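Local structure of putative chitobiase (Bacteroides thetaiotaomicron, 3HNM) at residues 113-118 / 127-132; 100-105 / 137-142. The protein is of unknown function but probably binds carbohydrate through a galactose-binding-like beta-sandwich domain. All coordinates share one frame; numbering follows the deposited sequence.

In the fold
Interaction 2 pairs two neighbouring strands inside the five-stranded sheet of a beta sandwich, whereas interaction 1 joins the edge strand of that sheet and the loop after it to the edge of the facing four-stranded sheet. The centres of interactions 1 and 2 lie about 10 Å apart. The two meet where strands 100-105 and 111-115 run side by side: L114 N lies 3.1 Å from V102 O, a probable hydrogen bond, and W117 of interaction 1 stacks on F141 of interaction 2. At R137 the chain turns a corner, passing from strand 127-136 in one sheet to strand 138-146 in the other. A magnesium ion, bound in part by D46 and N48, is about 12 Å from the F141 side chain.

Interaction 1 (113-118 / 127-132); sequences KLKDWT and VNMDVP
The backbone O of D130 receives K115 NZ in a weak hydrogen bond of 3.4 Å, the one polar link between 113-118 and 127-132. K115 gets there with CG anti to its backbone N (chi1 -157°) and a chain bent at chi2 and chi4, bringing CD and CE past the same oxygen. The carboxylate of D130 turns instead to a salt bridge with R79.

The remainder is mostly apolar packing. The selenomethionine M129 reaches W117 with its end: CE lies 3.5 Å from W117 CB, and SE sits 4.8 Å from the centroid of the five-membered ring, an oblique Met-aromatic contact at 69° from the ring normal. A bend at chi3 turns the methyl toward the root of the indole. Farther along, V131 CG1 packs against L114 CG and CD2, 3.5 Å from L114 CD2, while the P132 ring lies against the carbonyl of L114.

The strands, with axes 5.8 Å apart at closest and directions 147° apart, belong to different sheets and share no backbone bonds. L114 bonds instead to V102 of strand 100-105, and V127, M129 and V131 bond to strand 74-83, so the contact closes one side of the sandwich, where W117 stacks on F141 and meets F82 edge-to-face.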
ATOM      1  N   LYS A 113      -7.234 -13.596  -4.092  1.00 35.89           N
ATOM      2  CA  LYS A 113      -6.497 -13.265  -2.853  1.00 36.39           C
ATOM      3  C   LYS A 113      -5.095 -13.871  -2.813  1.00 35.56           C
ATOM      4  O   LYS A 113      -4.876 -14.976  -3.276  1.00 35.76           O
ATOM      5  CB  LYS A 113      -7.254 -13.711  -1.586  1.00 37.45           C
ATOM      6  CG  LYS A 113      -8.348 -12.759  -1.090  1.00 40.68           C
ATOM      7  CD  LYS A 113      -8.823 -13.111   0.352  1.00 43.20           C
ATOM      8  CE  LYS A 113      -9.943 -12.155   0.855  1.00 44.42           C
ATOM      9  NZ  LYS A 113     -10.399 -12.383   2.275  1.00 42.04           N
ATOM     10  N   LEU A 114      -4.154 -13.128  -2.249  1.00 35.68           N
ATOM     11  CA  LEU A 114      -2.787 -13.587  -2.153  1.00 35.95           C
ATOM     12  C   LEU A 114      -2.405 -13.944  -0.729  1.00 38.27           C
ATOM     13  O   LEU A 114      -1.892 -15.036  -0.461  1.00 40.10           O
ATOM     14  CB  LEU A 114      -1.838 -12.521  -2.684  1.00 33.93           C
ATOM     15  CG  LEU A 114      -1.612 -12.554  -4.193  1.00 33.87           C
ATOM     16  CD1 LEU A 114      -2.912 -12.792  -4.918  1.00 32.34           C
ATOM     17  CD2 LEU A 114      -0.983 -11.251  -4.635  1.00 33.40           C
ATOM     18  N   LYS A 115      -2.664 -13.031   0.197  1.00 38.72           N
ATOM     19  CA  LYS A 115      -2.316 -13.269   1.589  1.00 38.04           C
ATOM     20  C   LYS A 115      -3.097 -12.358   2.522  1.00 36.83           C
ATOM     21  O   LYS A 115      -3.817 -11.465   2.088  1.00 35.96           O
ATOM     22  CB  LYS A 115      -0.817 -13.036   1.779  1.00 38.93           C
ATOM     23  CG  LYS A 115      -0.216 -13.739   2.973  1.00 42.36           C
ATOM     24  CD  LYS A 115      -0.216 -15.255   2.769  1.00 45.54           C
ATOM     25  CE  LYS A 115       0.435 -15.978   3.952  1.00 46.49           C
ATOM     26  NZ  LYS A 115       1.836 -15.503   4.180  1.00 47.12           N
ATOM     27  N   ASP A 116      -2.945 -12.614   3.809  1.00 36.87           N
ATOM     28  CA  ASP A 116      -3.601 -11.841   4.835  1.00 37.10           C
ATOM     29  C   ASP A 116      -2.546 -11.366   5.825  1.00 37.90           C
ATOM     30  O   ASP A 116      -2.218 -12.064   6.784  1.00 38.87           O
ATOM     31  CB  ASP A 116      -4.633 -12.690   5.560  1.00 38.37           C
ATOM     32  CG  ASP A 116      -5.953 -12.741   4.837  1.00 40.12           C
ATOM     33  OD1 ASP A 116      -5.942 -12.885   3.596  1.00 41.70           O
ATOM     34  OD2 ASP A 116      -7.005 -12.647   5.510  1.00 40.41           O
ATOM     35  N   TRP A 117      -2.017 -10.175   5.583  1.00 36.22           N
ATOM     36  CA  TRP A 117      -0.991  -9.596   6.431  1.00 35.23           C
ATOM     37  C   TRP A 117      -1.541  -9.104   7.777  1.00 34.22           C
ATOM     38  O   TRP A 117      -2.748  -8.984   7.954  1.00 34.47           O
ATOM     39  CB  TRP A 117      -0.346  -8.436   5.681  1.00 35.25           C
ATOM     40  CG  TRP A 117      -1.328  -7.399   5.227  1.00 34.72           C
ATOM     41  CD1 TRP A 117      -2.026  -7.371   4.046  1.00 34.43           C
ATOM     42  CD2 TRP A 117      -1.744  -6.255   5.962  1.00 34.20           C
ATOM     43  NE1 TRP A 117      -2.846  -6.278   4.008  1.00 32.57           N
ATOM     44  CE2 TRP A 117      -2.691  -5.575   5.175  1.00 33.99           C
ATOM     45  CE3 TRP A 117      -1.409  -5.734   7.216  1.00 35.16           C
ATOM     46  CZ2 TRP A 117      -3.305  -4.400   5.603  1.00 34.37           C
ATOM     47  CZ3 TRP A 117      -2.023  -4.569   7.638  1.00 35.00           C
ATOM     48  CH2 TRP A 117      -2.957  -3.916   6.837  1.00 34.50           C
ATOM     49  N   THR A 118      -0.640  -8.831   8.718  1.00 34.07           N
ATOM     50  CA  THR A 118      -0.979  -8.319  10.048  1.00 34.02           C
ATOM     51  C   THR A 118       0.248  -7.643  10.641  1.00 36.01           C
ATOM     52  O   THR A 118       1.299  -8.262  10.747  1.00 38.08           O
ATOM     53  CB  THR A 118      -1.409  -9.428  11.033  1.00 32.09           C
ATOM     54  OG1 THR A 118      -0.696 -10.633  10.746  1.00 31.61           O
ATOM     55  CG2 THR A 118      -2.901  -9.670  10.959  1.00 31.27           C
ATOM     56  N   VAL A 127       6.585  -4.434   6.652  1.00 43.24           N
ATOM     57  CA  VAL A 127       5.741  -5.616   6.794  1.00 43.61           C
ATOM     58  C   VAL A 127       5.607  -6.254   5.424  1.00 45.02           C
ATOM     59  O   VAL A 127       4.830  -5.795   4.589  1.00 44.69           O
ATOM     60  CB  VAL A 127       4.335  -5.283   7.310  1.00 41.48           C
ATOM     61  CG1 VAL A 127       3.462  -6.517   7.225  1.00 38.57           C
ATOM     62  CG2 VAL A 127       4.407  -4.799   8.744  1.00 39.98           C
ATOM     63  N   ASN A 128       6.401  -7.299   5.202  1.00 47.14           N
ATOM     64  CA  ASN A 128       6.411  -8.037   3.941  1.00 47.62           C
ATOM     65  C   ASN A 128       5.785  -9.412   4.179  1.00 48.20           C
ATOM     66  O   ASN A 128       5.783  -9.920   5.303  1.00 47.96           O
ATOM     67  CB  ASN A 128       7.845  -8.194   3.429  1.00 47.96           C
ATOM     68  CG  ASN A 128       8.494  -6.869   3.071  1.00 48.93           C
ATOM     69  OD1 ASN A 128       9.699  -6.811   2.843  1.00 49.41           O
ATOM     70  ND2 ASN A 128       7.702  -5.804   3.010  1.00 50.11           N
HETATM   71  N   MSE A 129       5.262 -10.015   3.119  1.00 48.34           N
HETATM   72  CA  MSE A 129       4.611 -11.311   3.233  1.00 49.14           C
HETATM   73  C   MSE A 129       4.881 -12.172   1.999  1.00 48.43           C
HETATM   74  O   MSE A 129       4.948 -11.661   0.883  1.00 48.11           O
HETATM   75  CB  MSE A 129       3.112 -11.083   3.364  1.00 51.11           C
HETATM   76  CG  MSE A 129       2.527 -10.425   2.110  1.00 55.54           C
HETATM   77 SE   MSE A 129       0.907  -9.403   2.421  1.00 61.04          SE
HETATM   78  CE  MSE A 129       1.771  -7.767   2.954  1.00 60.53           C
ATOM     79  N   ASP A 130       5.039 -13.476   2.192  1.00 46.76           N
ATOM     80  CA  ASP A 130       5.260 -14.343   1.051  1.00 45.90           C
ATOM     81  C   ASP A 130       3.908 -14.622   0.394  1.00 44.75           C
ATOM     82  O   ASP A 130       3.008 -15.204   1.002  1.00 44.20           O
ATOM     83  CB  ASP A 130       5.945 -15.646   1.478  1.00 46.70           C
ATOM     84  CG  ASP A 130       7.459 -15.494   1.627  1.00 47.40           C
ATOM     85  OD1 ASP A 130       8.035 -14.647   0.904  1.00 46.70           O
ATOM     86  OD2 ASP A 130       8.069 -16.227   2.448  1.00 46.79           O
ATOM     87  N   VAL A 131       3.783 -14.187  -0.856  1.00 43.50           N
ATOM     88  CA  VAL A 131       2.561 -14.334  -1.635  1.00 43.24           C
ATOM     89  C   VAL A 131       2.668 -15.431  -2.699  1.00 42.51           C
ATOM     90  O   VAL A 131       3.602 -15.432  -3.501  1.00 44.42           O
ATOM     91  CB  VAL A 131       2.220 -12.976  -2.319  1.00 43.86           C
ATOM     92  CG1 VAL A 131       1.833 -13.169  -3.786  1.00 44.07           C
ATOM     93  CG2 VAL A 131       1.098 -12.306  -1.562  1.00 44.81           C
ATOM     94  N   PRO A 132       1.696 -16.363  -2.739  1.00 41.28           N
ATOM     95  CA  PRO A 132       1.682 -17.465  -3.710  1.00 40.74           C
ATOM     96  C   PRO A 132       1.997 -17.035  -5.142  1.00 40.78           C
ATOM     97  O   PRO A 132       1.315 -16.178  -5.698  1.00 40.21           O
ATOM     98  CB  PRO A 132       0.263 -18.016  -3.586  1.00 39.63           C
ATOM     99  CG  PRO A 132      -0.060 -17.794  -2.159  1.00 40.10           C
ATOM    100  CD  PRO A 132       0.472 -16.386  -1.917  1.00 41.94           C
TER

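Interaction 2 (100-105 / 137-142); sequences GYVEAS and RYIRFV
Strands 100-105 and 138-142 run antiparallel, their axes 4.6 Å apart at closest and 164° between their directions, with Y101-V142, E103-R140 and S105-Y138 as hydrogen-bonded pairs and V102-F141 and A104-I139 as non-hydrogen-bonded ones. At the far end R137 and Y138 both face S105, a classic beta bulge: S105 O accepts R137 N in its carbonyl plane at 2.9 Å and Y138 N from above that plane at 3.1 Å.

E103 and R140 extend side by side from the face they share with Y101 and V142. The single oxygen OE2 takes both R140 NH2 (2.9 Å) and NE (3.1 Å) in a salt bridge whose two hydrogen bonds are weak, the carboxylate and guanidinium planes being turned 66° apart. Beside it, V142 CB lies over one face of the Y101 ring, 4.0 Å from its centroid, a CH-pi contact extended by CG1 at 3.6 Å from Y101 CE1. With chi1 at 62°, Y101 CG stands between the backbone N and carbonyl carbon, and the ring lies alongside the valine. On the opposite face, that of V102, A104, I139 and F141, V102 and I139 touch through their CG2 methyls (3.6 Å), and this apolar face packs on F80 of the other sheet.

The V102, A104, I139 and F141 face thus supplies hydrophobic core to the sandwich. The face of Y101, E103, R140 and V142 carries a partly exposed ion pair, with W111 in cation-pi contact with R140; the steeply inclined planes and weak bonds are consistent with a pair held mainly by charge, though at this resolution the bond angles are only approximate.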
ATOM      1  N   GLY A 100      -5.306  -6.900   7.456  1.00 29.57           N
ATOM      2  CA  GLY A 100      -5.802  -6.674   6.110  1.00 30.16           C
ATOM      3  C   GLY A 100      -5.281  -7.727   5.152  1.00 30.29           C
ATOM      4  O   GLY A 100      -4.717  -8.726   5.581  1.00 32.18           O
ATOM      5  N   TYR A 101      -5.454  -7.487   3.857  1.00 29.50           N
ATOM      6  CA  TYR A 101      -5.028  -8.431   2.849  1.00 28.23           C
ATOM      7  C   TYR A 101      -4.714  -7.721   1.537  1.00 28.78           C
ATOM      8  O   TYR A 101      -4.937  -6.523   1.416  1.00 30.19           O
ATOM      9  CB  TYR A 101      -6.132  -9.463   2.636  1.00 25.92           C
ATOM     10  CG  TYR A 101      -7.422  -8.860   2.130  1.00 23.79           C
ATOM     11  CD1 TYR A 101      -8.307  -8.189   2.988  1.00 22.64           C
ATOM     12  CD2 TYR A 101      -7.755  -8.950   0.782  1.00 22.47           C
ATOM     13  CE1 TYR A 101      -9.492  -7.632   2.496  1.00 20.60           C
ATOM     14  CE2 TYR A 101      -8.919  -8.402   0.289  1.00 20.50           C
ATOM     15  CZ  TYR A 101      -9.779  -7.750   1.140  1.00 21.13           C
ATOM     16  OH  TYR A 101     -10.920  -7.222   0.613  1.00 21.76           O
ATOM     17  N   VAL A 102      -4.194  -8.465   0.563  1.00 29.49           N
ATOM     18  CA  VAL A 102      -3.839  -7.911  -0.743  1.00 30.40           C
ATOM     19  C   VAL A 102      -4.311  -8.895  -1.807  1.00 31.42           C
ATOM     20  O   VAL A 102      -4.068 -10.091  -1.678  1.00 32.88           O
ATOM     21  CB  VAL A 102      -2.291  -7.696  -0.833  1.00 30.54           C
ATOM     22  CG1 VAL A 102      -1.569  -8.940  -0.396  1.00 29.32           C
ATOM     23  CG2 VAL A 102      -1.880  -7.292  -2.236  1.00 28.85           C
ATOM     24  N   GLU A 103      -5.007  -8.403  -2.829  1.00 32.38           N
ATOM     25  CA  GLU A 103      -5.506  -9.262  -3.910  1.00 33.93           C
ATOM     26  C   GLU A 103      -4.618  -9.003  -5.130  1.00 34.02           C
ATOM     27  O   GLU A 103      -3.703  -8.191  -5.042  1.00 34.16           O
ATOM     28  CB  GLU A 103      -6.980  -8.935  -4.248  1.00 35.29           C
ATOM     29  CG  GLU A 103      -7.985  -8.974  -3.066  1.00 38.14           C
ATOM     30  CD  GLU A 103      -9.397  -8.497  -3.458  1.00 40.20           C
ATOM     31  OE1 GLU A 103     -10.303  -8.399  -2.583  1.00 39.94           O
ATOM     32  OE2 GLU A 103      -9.608  -8.217  -4.659  1.00 41.77           O
ATOM     33  N   ALA A 104      -4.868  -9.698  -6.246  1.00 34.35           N
ATOM     34  CA  ALA A 104      -4.090  -9.525  -7.489  1.00 33.91           C
ATOM     35  C   ALA A 104      -4.987  -9.859  -8.669  1.00 34.75           C
ATOM     36  O   ALA A 104      -5.825 -10.758  -8.590  1.00 34.42           O
ATOM     37  CB  ALA A 104      -2.854 -10.424  -7.496  1.00 32.20           C
ATOM     38  N   SER A 105      -4.811  -9.117  -9.754  1.00 36.05           N
ATOM     39  CA  SER A 105      -5.617  -9.293 -10.954  1.00 39.43           C
ATOM     40  C   SER A 105      -4.774  -9.073 -12.178  1.00 40.90           C
ATOM     41  O   SER A 105      -3.692  -8.500 -12.095  1.00 41.53           O
ATOM     42  CB  SER A 105      -6.777  -8.289 -10.990  1.00 40.52           C
ATOM     43  OG  SER A 105      -7.308  -8.170 -12.306  1.00 42.81           O
ATOM     44  N   ARG A 137      -1.056  -7.841 -12.980  1.00 41.47           N
ATOM     45  CA  ARG A 137      -0.810  -6.534 -13.580  1.00 40.66           C
ATOM     46  C   ARG A 137      -1.231  -5.498 -12.546  1.00 40.08           C
ATOM     47  O   ARG A 137      -0.537  -4.507 -12.318  1.00 40.49           O
ATOM     48  CB  ARG A 137      -1.666  -6.354 -14.832  1.00 41.68           C
ATOM     49  CG  ARG A 137      -1.924  -4.905 -15.219  1.00 41.90           C
ATOM     50  CD  ARG A 137      -0.743  -4.288 -15.931  1.00 43.46           C
ATOM     51  NE  ARG A 137      -0.993  -2.905 -16.340  1.00 45.74           N
ATOM     52  CZ  ARG A 137      -1.948  -2.519 -17.185  1.00 46.07           C
ATOM     53  NH1 ARG A 137      -2.772  -3.407 -17.728  1.00 46.74           N
ATOM     54  NH2 ARG A 137      -2.073  -1.236 -17.494  1.00 45.57           N
ATOM     55  N   TYR A 138      -2.382  -5.746 -11.926  1.00 38.33           N
ATOM     56  CA  TYR A 138      -2.941  -4.854 -10.909  1.00 38.12           C
ATOM     57  C   TYR A 138      -2.894  -5.466  -9.511  1.00 36.39           C
ATOM     58  O   TYR A 138      -3.056  -6.666  -9.353  1.00 38.45           O
ATOM     59  CB  TYR A 138      -4.387  -4.546 -11.256  1.00 39.78           C
ATOM     60  CG  TYR A 138      -4.550  -4.046 -12.658  1.00 41.51           C
ATOM     61  CD1 TYR A 138      -4.393  -2.697 -12.957  1.00 41.57           C
ATOM     62  CD2 TYR A 138      -4.877  -4.916 -13.687  1.00 42.04           C
ATOM     63  CE1 TYR A 138      -4.569  -2.226 -14.248  1.00 42.85           C
ATOM     64  CE2 TYR A 138      -5.053  -4.457 -14.981  1.00 43.61           C
ATOM     65  CZ  TYR A 138      -4.902  -3.117 -15.257  1.00 43.49           C
ATOM     66  OH  TYR A 138      -5.108  -2.671 -16.537  1.00 44.93           O
ATOM     67  N   ILE A 139      -2.674  -4.636  -8.504  1.00 33.07           N
ATOM     68  CA  ILE A 139      -2.626  -5.104  -7.133  1.00 30.64           C
ATOM     69  C   ILE A 139      -3.694  -4.367  -6.355  1.00 31.30           C
ATOM     70  O   ILE A 139      -4.046  -3.233  -6.691  1.00 33.72           O
ATOM     71  CB  ILE A 139      -1.283  -4.802  -6.476  1.00 29.06           C
ATOM     72  CG1 ILE A 139      -0.192  -5.667  -7.110  1.00 28.69           C
ATOM     73  CG2 ILE A 139      -1.391  -5.012  -4.961  1.00 27.28           C
ATOM     74  CD1 ILE A 139       1.236  -5.345  -6.641  1.00 26.67           C
ATOM     75  N   ARG A 140      -4.220  -5.002  -5.318  1.00 28.26           N
ATOM     76  CA  ARG A 140      -5.243  -4.363  -4.522  1.00 24.61           C
ATOM     77  C   ARG A 140      -4.914  -4.550  -3.058  1.00 23.77           C
ATOM     78  O   ARG A 140      -5.013  -5.648  -2.529  1.00 25.20           O
ATOM     79  CB  ARG A 140      -6.607  -4.949  -4.858  1.00 22.91           C
ATOM     80  CG  ARG A 140      -7.717  -4.265  -4.126  1.00 23.11           C
ATOM     81  CD  ARG A 140      -8.877  -4.039  -5.035  1.00 23.33           C
ATOM     82  NE  ARG A 140      -9.790  -5.166  -5.043  1.00 23.79           N
ATOM     83  CZ  ARG A 140     -10.752  -5.333  -5.940  1.00 25.63           C
ATOM     84  NH1 ARG A 140     -10.937  -4.449  -6.914  1.00 25.95           N
ATOM     85  NH2 ARG A 140     -11.538  -6.390  -5.862  1.00 28.81           N
ATOM     86  N   PHE A 141      -4.494  -3.469  -2.414  1.00 21.94           N
ATOM     87  CA  PHE A 141      -4.132  -3.505  -1.010  1.00 19.81           C
ATOM     88  C   PHE A 141      -5.373  -3.074  -0.220  1.00 20.02           C
ATOM     89  O   PHE A 141      -6.140  -2.228  -0.679  1.00 19.15           O
ATOM     90  CB  PHE A 141      -2.936  -2.576  -0.801  1.00 17.49           C
ATOM     91  CG  PHE A 141      -2.385  -2.610   0.573  1.00 17.84           C
ATOM     92  CD1 PHE A 141      -2.007  -3.809   1.156  1.00 19.78           C
ATOM     93  CD2 PHE A 141      -2.305  -1.447   1.318  1.00 18.03           C
ATOM     94  CE1 PHE A 141      -1.563  -3.848   2.477  1.00 21.20           C
ATOM     95  CE2 PHE A 141      -1.867  -1.465   2.630  1.00 19.39           C
ATOM     96  CZ  PHE A 141      -1.496  -2.668   3.214  1.00 20.94           C
ATOM     97  N   VAL A 142      -5.593  -3.673   0.948  1.00 20.11           N
ATOM     98  CA  VAL A 142      -6.778  -3.346   1.745  1.00 20.23           C
ATOM     99  C   VAL A 142      -6.492  -3.338   3.247  1.00 23.08           C
ATOM    100  O   VAL A 142      -6.016  -4.328   3.787  1.00 23.91           O
ATOM    101  CB  VAL A 142      -7.942  -4.356   1.456  1.00 17.94           C
ATOM    102  CG1 VAL A 142      -9.128  -4.055   2.345  1.00 16.44           C
ATOM    103  CG2 VAL A 142      -8.358  -4.292  -0.019  1.00 15.45           C
TER